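Local structure of myroilysin (Myroides sp. CSLB8, 5ZJK) at residues V4-W9 with T155-Y160; S161-Q166 with N180-G185. The protein probably cleaves peptide bonds within proteins as a zinc-dependent metalloendopeptidase of the astacin family. All blocks are in the same frame, centred on the assembly; numbering follows the deposited sequence.

Contact 1 (V4-W9 with T155-Y160); sequences VRSTKW and TTQTQY
The guanidinium of R5 lies flat against Q159, whose CB sits 3.5 Å above the guanidinium plane, over its centre. Although the two side chains cross at about a right angle, the guanidinium and amide planes are nearly parallel, 16° apart. T158 O approaches the same group obliquely, 2.9 Å from R5 NH1. All this is built at the end of a two-stranded antiparallel sheet, strands 2-4 and 158-160, where V4 and T158 form a non-hydrogen-bonded pair and Q159 bonds to V3 through the backbone. On the face carrying V4 and T158, the V4 side chain also touches I112, the residue before the zinc ligand H113. After V4 the chain turns into a short 3-10 segment, and R5 N donates to Q157 O over 2.9 Å. A water donates to that same oxygen and accepts from S6 N, giving the turn a second link to Q157. The carbonyl end of the Q159 amide takes one bond from K8, beyond the 3-10 segment: the K8 chain bends at chi2 and chi3, bringing NZ to OE1, and V201 O takes a weak second bond from the ammonium. NZ lies 3.0 Å from Q159 OE1, tilted 16° from the amide carbonyl plane.

Contact 2 (S161-Q166 with N180-G185); sequences SAYDTQ and NGFSVG
F182 and Y163 reach for each other from opposite directions, and the path along F182 explains how they meet. From CB, which points toward segment 161-166, CG is anti to the backbone N (chi1 172°), carrying the ring toward Y163 and T165. Contact starts at the far end of the ring: CE2 comes to 4.2 Å from Y163 OH, and CZ, the tip, lies 3.5 Å from the same hydroxyl. T165 CG2 stands 4.3 Å from F182 CZ; both partners lie at the ring edge, near its plane, and no stack forms. Beside this, V184 spreads its two methyls over the other segment. CG1 rests on T165 O, while CG2 faces T165 CB at 4.3 Å and Y163 OH at 4.2 Å. The two polar atoms that touch across have partners outside the segments: Y163 OH is hydrogen-bonded to H170 NE2, and T165 O accepts from N187 ND2. An Asx turn, D164 OD1 to Q166 N, shapes the backbone around T165. H170 lies in an SIMHY sequence, consistent with the Met-turn of astacins, which the chain runs through between the two segments. With no hydrogen bond across, the contact itself rests on van der Waals packing of ring edge, methyls, hydroxyl and a carbonyl oxygen.

Overall arrangement
From the N terminus, strand 2-4 runs into segment 4-9, and the chain then builds the five-stranded sheet and the helix 94-107 that brings H103 and H107 to the zinc, with H113 following. Only when segment 155-160 returns does contact 1 close this long loop, tying the N-terminal end to the chain that leaves helix 142-150. Contact 2 opens directly afterwards at 161-166 and closes a much shorter excursion, without helix or strand, at 180-185, joining the loop that leaves strand 158-160 to the chain before helix 192-201. The two closures stand in series and neither nests nor crosses; their segments adjoin at Y160 and S161, while the contact centres lie 21 Å apart.

Contact 1 (V4-W9 with T155-Y160)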
ATOM      1  N   VAL A   4      -1.400  -4.065 -10.709  1.00 16.22           N
ATOM      2  CA  VAL A   4      -0.561  -4.699 -11.718  1.00 16.38           C
ATOM      3  C   VAL A   4      -1.144  -6.073 -12.028  1.00 15.12           C
ATOM      4  O   VAL A   4      -1.208  -6.936 -11.152  1.00 23.44           O
ATOM      5  CB  VAL A   4       0.902  -4.838 -11.257  1.00 16.18           C
ATOM      6  CG1 VAL A   4       1.720  -5.578 -12.304  1.00 16.81           C
ATOM      7  CG2 VAL A   4       1.502  -3.471 -10.984  1.00 17.22           C
ATOM      8  N   ARG A   5      -1.575  -6.265 -13.272  1.00 19.21           N
ATOM      9  CA  ARG A   5      -2.295  -7.473 -13.670  1.00 16.88           C
ATOM     10  C   ARG A   5      -1.537  -8.761 -13.370  1.00 14.61           C
ATOM     11  O   ARG A   5      -2.131  -9.754 -12.953  1.00 15.10           O
ATOM     12  CB  ARG A   5      -2.628  -7.423 -15.163  1.00 17.39           C
ATOM     13  CG  ARG A   5      -3.646  -6.365 -15.545  1.00 29.11           C
ATOM     14  CD  ARG A   5      -4.241  -6.651 -16.917  1.00 19.45           C
ATOM     15  NE  ARG A   5      -5.694  -6.767 -16.861  1.00 19.01           N
ATOM     16  CZ  ARG A   5      -6.534  -5.783 -17.166  1.00 18.42           C
ATOM     17  NH1 ARG A   5      -6.066  -4.607 -17.559  1.00 29.18           N
ATOM     18  NH2 ARG A   5      -7.843  -5.977 -17.083  1.00 18.51           N
ATOM     19  N   SER A   6      -0.225  -8.741 -13.576  1.00 15.48           N
ATOM     20  CA  SER A   6       0.590  -9.941 -13.419  1.00 15.37           C
ATOM     21  C   SER A   6       0.840 -10.307 -11.957  1.00 15.60           C
ATOM     22  O   SER A   6       1.431 -11.346 -11.669  1.00 30.07           O
ATOM     23  CB  SER A   6       1.925  -9.769 -14.145  1.00 15.93           C
ATOM     24  OG  SER A   6       2.597  -8.603 -13.704  1.00 15.67           O
ATOM     25  N   THR A   7       0.387  -9.459 -11.038  1.00 15.98           N
ATOM     26  CA  THR A   7       0.593  -9.711  -9.615  1.00 14.04           C
ATOM     27  C   THR A   7      -0.681 -10.179  -8.920  1.00 13.08           C
ATOM     28  O   THR A   7      -0.673 -10.450  -7.720  1.00 12.69           O
ATOM     29  CB  THR A   7       1.115  -8.457  -8.887  1.00 13.91           C
ATOM     30  OG1 THR A   7       0.105  -7.440  -8.890  1.00 19.73           O
ATOM     31  CG2 THR A   7       2.370  -7.929  -9.561  1.00 14.79           C
ATOM     32  N   LYS A   8      -1.771 -10.274  -9.674  1.00 13.34           N
ATOM     33  CA  LYS A   8      -3.061 -10.645  -9.102  1.00 13.67           C
ATOM     34  C   LYS A   8      -3.075 -12.070  -8.565  1.00 16.17           C
ATOM     35  O   LYS A   8      -2.542 -12.986  -9.189  1.00 18.81           O
ATOM     36  CB  LYS A   8      -4.178 -10.485 -10.136  1.00 13.26           C
ATOM     37  CG  LYS A   8      -4.344  -9.076 -10.675  1.00 21.95           C
ATOM     38  CD  LYS A   8      -5.814  -8.731 -10.870  1.00 14.57           C
ATOM     39  CE  LYS A   8      -6.549  -9.815 -11.639  1.00 17.27           C
ATOM     40  NZ  LYS A   8      -7.965  -9.440 -11.906  1.00 15.37           N
ATOM     41  N   TRP A   9      -3.688 -12.245  -7.401  1.00 11.16           N
ATOM     42  CA  TRP A   9      -3.932 -13.571  -6.854  1.00 12.50           C
ATOM     43  C   TRP A   9      -5.105 -14.210  -7.582  1.00 14.54           C
ATOM     44  O   TRP A   9      -5.957 -13.503  -8.123  1.00 17.76           O
ATOM     45  CB  TRP A   9      -4.221 -13.497  -5.352  1.00 12.60           C
ATOM     46  CG  TRP A   9      -3.085 -12.972  -4.537  1.00 13.50           C
ATOM     47  CD1 TRP A   9      -2.843 -11.671  -4.207  1.00 11.81           C
ATOM     48  CD2 TRP A   9      -2.034 -13.740  -3.942  1.00 13.14           C
ATOM     49  NE1 TRP A   9      -1.705 -11.580  -3.445  1.00 12.27           N
ATOM     50  CE2 TRP A   9      -1.189 -12.837  -3.268  1.00 14.21           C
ATOM     51  CE3 TRP A   9      -1.725 -15.103  -3.914  1.00 12.68           C
ATOM     52  CZ2 TRP A   9      -0.056 -13.253  -2.575  1.00 12.33           C
ATOM     53  CZ3 TRP A   9      -0.600 -15.513  -3.225  1.00 12.90           C
ATOM     54  CH2 TRP A   9       0.220 -14.593  -2.565  1.00 13.01           C
ATOM     55  N   THR A 155      -1.402   1.620 -18.852  1.00 23.19           N
ATOM     56  CA  THR A 155      -2.736   1.036 -18.909  1.00 23.66           C
ATOM     57  C   THR A 155      -2.693  -0.410 -19.391  1.00 23.54           C
ATOM     58  O   THR A 155      -3.651  -1.161 -19.212  1.00 36.63           O
ATOM     59  CB  THR A 155      -3.661   1.845 -19.837  1.00 25.64           C
ATOM     60  OG1 THR A 155      -3.077   1.926 -21.144  1.00 27.42           O
ATOM     61  CG2 THR A 155      -3.864   3.251 -19.295  1.00 25.55           C
ATOM     62  N   THR A 156      -1.575  -0.796 -19.998  1.00 24.14           N
ATOM     63  CA  THR A 156      -1.435  -2.127 -20.578  1.00 24.89           C
ATOM     64  C   THR A 156      -1.053  -3.181 -19.543  1.00 24.48           C
ATOM     65  O   THR A 156      -1.419  -4.348 -19.677  1.00 27.06           O
ATOM     66  CB  THR A 156      -0.385  -2.137 -21.706  1.00 25.57           C
ATOM     67  OG1 THR A 156       0.882  -1.715 -21.189  1.00 28.39           O
ATOM     68  CG2 THR A 156      -0.803  -1.200 -22.828  1.00 27.95           C
ATOM     69  N   GLN A 157      -0.319  -2.773 -18.514  1.00 24.24           N
ATOM     70  CA  GLN A 157       0.112  -3.707 -17.478  1.00 24.26           C
ATOM     71  C   GLN A 157      -0.793  -3.673 -16.253  1.00 21.51           C
ATOM     72  O   GLN A 157      -0.606  -4.452 -15.319  1.00 20.17           O
ATOM     73  CB  GLN A 157       1.554  -3.416 -17.054  1.00 27.57           C
ATOM     74  CG  GLN A 157       2.596  -4.274 -17.755  1.00 41.47           C
ATOM     75  CD  GLN A 157       3.822  -4.517 -16.894  1.00 54.55           C
ATOM     76  OE1 GLN A 157       4.855  -3.869 -17.066  1.00 61.18           O
ATOM     77  NE2 GLN A 157       3.712  -5.456 -15.960  1.00 33.35           N
ATOM     78  N   THR A 158      -1.771  -2.774 -16.253  1.00 21.15           N
ATOM     79  CA  THR A 158      -2.613  -2.598 -15.076  1.00 19.96           C
ATOM     80  C   THR A 158      -4.110  -2.703 -15.349  1.00 19.58           C
ATOM     81  O   THR A 158      -4.591  -2.350 -16.424  1.00 22.85           O
ATOM     82  CB  THR A 158      -2.356  -1.235 -14.402  1.00 19.93           C
ATOM     83  OG1 THR A 158      -2.546  -0.184 -15.358  1.00 20.62           O
ATOM     84  CG2 THR A 158      -0.940  -1.167 -13.853  1.00 20.13           C
ATOM     85  N   GLN A 159      -4.830  -3.207 -14.352  1.00 18.46           N
ATOM     86  CA  GLN A 159      -6.283  -3.146 -14.312  1.00 18.57           C
ATOM     87  C   GLN A 159      -6.664  -2.025 -13.353  1.00 17.81           C
ATOM     88  O   GLN A 159      -6.260  -2.038 -12.190  1.00 17.38           O
ATOM     89  CB  GLN A 159      -6.875  -4.480 -13.863  1.00 18.45           C
ATOM     90  CG  GLN A 159      -8.385  -4.488 -13.724  1.00 18.08           C
ATOM     91  CD  GLN A 159      -8.901  -5.793 -13.154  1.00 16.57           C
ATOM     92  OE1 GLN A 159      -8.147  -6.564 -12.562  1.00 19.46           O
ATOM     93  NE2 GLN A 159     -10.191  -6.049 -13.331  1.00 16.12           N
ATOM     94  N   TYR A 160      -7.429  -1.053 -13.834  1.00 21.81           N
ATOM     95  CA  TYR A 160      -7.616   0.183 -13.082  1.00 17.92           C
ATOM     96  C   TYR A 160      -9.037   0.731 -13.113  1.00 17.69           C
ATOM     97  O   TYR A 160      -9.804   0.463 -14.037  1.00 19.19           O
ATOM     98  CB  TYR A 160      -6.658   1.252 -13.612  1.00 18.08           C
ATOM     99  CG  TYR A 160      -6.770   1.470 -15.104  1.00 18.80           C
ATOM    100  CD1 TYR A 160      -7.679   2.381 -15.627  1.00 24.66           C
ATOM    101  CD2 TYR A 160      -5.972   0.761 -15.991  1.00 20.01           C
ATOM    102  CE1 TYR A 160      -7.787   2.580 -16.989  1.00 19.99           C
ATOM    103  CE2 TYR A 160      -6.074   0.952 -17.353  1.00 22.06           C
ATOM    104  CZ  TYR A 160      -6.981   1.864 -17.847  1.00 21.86           C
ATOM    105  OH  TYR A 160      -7.085   2.059 -19.204  1.00 28.51           O
TER
HETATM  106  O   HOH W   1       0.691  -6.851 -15.129  1.00 18.91           O

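Contact 2 (S161-Q166 with N180-G185)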
ATOM      1  N   SER A 161      -9.371   1.505 -12.086  1.00 16.88           N
ATOM      2  CA  SER A 161     -10.588   2.302 -12.077  1.00 16.64           C
ATOM      3  C   SER A 161     -10.227   3.732 -12.447  1.00 16.35           C
ATOM      4  O   SER A 161      -9.109   4.000 -12.887  1.00 19.17           O
ATOM      5  CB  SER A 161     -11.266   2.261 -10.709  1.00 16.50           C
ATOM      6  OG  SER A 161     -10.581   3.081  -9.777  1.00 16.26           O
ATOM      7  N   ALA A 162     -11.167   4.651 -12.268  1.00 16.45           N
ATOM      8  CA  ALA A 162     -10.869   6.064 -12.443  1.00 16.38           C
ATOM      9  C   ALA A 162      -9.924   6.515 -11.335  1.00 16.19           C
ATOM     10  O   ALA A 162      -9.950   5.968 -10.233  1.00 16.01           O
ATOM     11  CB  ALA A 162     -12.143   6.890 -12.437  1.00 16.82           C
ATOM     12  N   TYR A 163      -9.085   7.501 -11.639  1.00 16.32           N
ATOM     13  CA  TYR A 163      -8.141   8.045 -10.668  1.00 16.56           C
ATOM     14  C   TYR A 163      -8.868   8.558  -9.426  1.00 16.82           C
ATOM     15  O   TYR A 163      -9.750   9.410  -9.517  1.00 16.41           O
ATOM     16  CB  TYR A 163      -7.309   9.156 -11.314  1.00 17.56           C
ATOM     17  CG  TYR A 163      -6.519  10.006 -10.347  1.00 17.20           C
ATOM     18  CD1 TYR A 163      -5.526   9.452  -9.549  1.00 16.96           C
ATOM     19  CD2 TYR A 163      -6.751  11.370 -10.250  1.00 21.11           C
ATOM     20  CE1 TYR A 163      -4.799  10.232  -8.669  1.00 16.92           C
ATOM     21  CE2 TYR A 163      -6.029  12.158  -9.377  1.00 19.73           C
ATOM     22  CZ  TYR A 163      -5.055  11.585  -8.587  1.00 17.17           C
ATOM     23  OH  TYR A 163      -4.338  12.372  -7.717  1.00 17.19           O
ATOM     24  N   ASP A 164      -8.497   8.021  -8.266  1.00 17.94           N
ATOM     25  CA  ASP A 164      -9.205   8.297  -7.019  1.00 16.25           C
ATOM     26  C   ASP A 164      -8.313   8.989  -5.991  1.00 18.28           C
ATOM     27  O   ASP A 164      -7.454   8.359  -5.378  1.00 18.23           O
ATOM     28  CB  ASP A 164      -9.763   6.993  -6.441  1.00 15.93           C
ATOM     29  CG  ASP A 164     -10.495   7.196  -5.129  1.00 15.64           C
ATOM     30  OD1 ASP A 164     -11.024   8.304  -4.902  1.00 22.94           O
ATOM     31  OD2 ASP A 164     -10.546   6.242  -4.325  1.00 19.23           O
ATOM     32  N   THR A 165      -8.537  10.285  -5.795  1.00 16.42           N
ATOM     33  CA  THR A 165      -7.726  11.087  -4.883  1.00 17.63           C
ATOM     34  C   THR A 165      -7.936  10.724  -3.415  1.00 16.70           C
ATOM     35  O   THR A 165      -7.149  11.118  -2.554  1.00 18.22           O
ATOM     36  CB  THR A 165      -8.016  12.592  -5.050  1.00 17.36           C
ATOM     37  OG1 THR A 165      -9.415  12.835  -4.857  1.00 17.91           O
ATOM     38  CG2 THR A 165      -7.617  13.064  -6.434  1.00 16.91           C
ATOM     39  N   GLN A 166      -8.997   9.980  -3.129  1.00 17.56           N
ATOM     40  CA  GLN A 166      -9.328   9.631  -1.752  1.00 18.12           C
ATOM     41  C   GLN A 166      -8.939   8.195  -1.421  1.00 16.42           C
ATOM     42  O   GLN A 166      -9.206   7.710  -0.323  1.00 16.78           O
ATOM     43  CB  GLN A 166     -10.821   9.843  -1.498  1.00 20.76           C
ATOM     44  CG  GLN A 166     -11.263  11.290  -1.614  1.00 24.07           C
ATOM     45  CD  GLN A 166     -12.768  11.447  -1.530  1.00 29.32           C
ATOM     46  OE1 GLN A 166     -13.451  10.652  -0.885  1.00 41.84           O
ATOM     47  NE2 GLN A 166     -13.292  12.476  -2.186  1.00 47.35           N
ATOM     48  N   ASN A 180      -0.335  23.869  -9.201  1.00 28.10           N
ATOM     49  CA  ASN A 180      -1.728  24.021  -9.593  1.00 27.09           C
ATOM     50  C   ASN A 180      -2.648  24.485  -8.472  1.00 26.10           C
ATOM     51  O   ASN A 180      -3.751  24.970  -8.725  1.00 34.17           O
ATOM     52  CB  ASN A 180      -2.238  22.692 -10.150  1.00 28.52           C
ATOM     53  CG  ASN A 180      -3.392  22.864 -11.107  1.00 31.35           C
ATOM     54  OD1 ASN A 180      -3.494  23.877 -11.798  1.00 56.05           O
ATOM     55  ND2 ASN A 180      -4.271  21.871 -11.157  1.00 40.13           N
ATOM     56  N   GLY A 181      -2.196  24.332  -7.233  1.00 24.41           N
ATOM     57  CA  GLY A 181      -3.062  24.519  -6.086  1.00 23.68           C
ATOM     58  C   GLY A 181      -3.677  23.179  -5.739  1.00 22.57           C
ATOM     59  O   GLY A 181      -4.344  23.022  -4.718  1.00 22.50           O
ATOM     60  N   PHE A 182      -3.440  22.209  -6.618  1.00 25.53           N
ATOM     61  CA  PHE A 182      -3.901  20.843  -6.429  1.00 21.77           C
ATOM     62  C   PHE A 182      -3.257  20.229  -5.196  1.00 20.64           C
ATOM     63  O   PHE A 182      -2.068  20.424  -4.944  1.00 29.53           O
ATOM     64  CB  PHE A 182      -3.589  20.000  -7.668  1.00 22.13           C
ATOM     65  CG  PHE A 182      -3.851  18.531  -7.490  1.00 20.93           C
ATOM     66  CD1 PHE A 182      -5.138  18.029  -7.572  1.00 20.14           C
ATOM     67  CD2 PHE A 182      -2.808  17.651  -7.248  1.00 20.57           C
ATOM     68  CE1 PHE A 182      -5.381  16.678  -7.410  1.00 21.45           C
ATOM     69  CE2 PHE A 182      -3.045  16.300  -7.085  1.00 20.35           C
ATOM     70  CZ  PHE A 182      -4.334  15.814  -7.167  1.00 19.63           C
ATOM     71  N   SER A 183      -4.048  19.490  -4.428  1.00 20.57           N
ATOM     72  CA  SER A 183      -3.548  18.852  -3.221  1.00 20.25           C
ATOM     73  C   SER A 183      -4.376  17.629  -2.857  1.00 19.65           C
ATOM     74  O   SER A 183      -5.581  17.588  -3.097  1.00 25.14           O
ATOM     75  CB  SER A 183      -3.542  19.842  -2.054  1.00 19.76           C
ATOM     76  OG  SER A 183      -4.831  19.960  -1.479  1.00 19.75           O
ATOM     77  N   VAL A 184      -3.716  16.633  -2.278  1.00 19.74           N
ATOM     78  CA  VAL A 184      -4.398  15.444  -1.790  1.00 19.74           C
ATOM     79  C   VAL A 184      -4.193  15.319  -0.285  1.00 20.69           C
ATOM     80  O   VAL A 184      -3.062  15.327   0.199  1.00 20.63           O
ATOM     81  CB  VAL A 184      -3.898  14.169  -2.491  1.00 19.39           C
ATOM     82  CG1 VAL A 184      -4.516  12.934  -1.855  1.00 20.56           C
ATOM     83  CG2 VAL A 184      -4.215  14.225  -3.976  1.00 18.82           C
ATOM     84  N   GLY A 185      -5.294  15.210   0.450  1.00 21.03           N
ATOM     85  CA  GLY A 185      -5.240  15.143   1.898  1.00 22.30           C
ATOM     86  C   GLY A 185      -4.788  13.798   2.428  1.00 22.35           C
ATOM     87  O   GLY A 185      -4.186  13.000   1.709  1.00 28.58           O
TER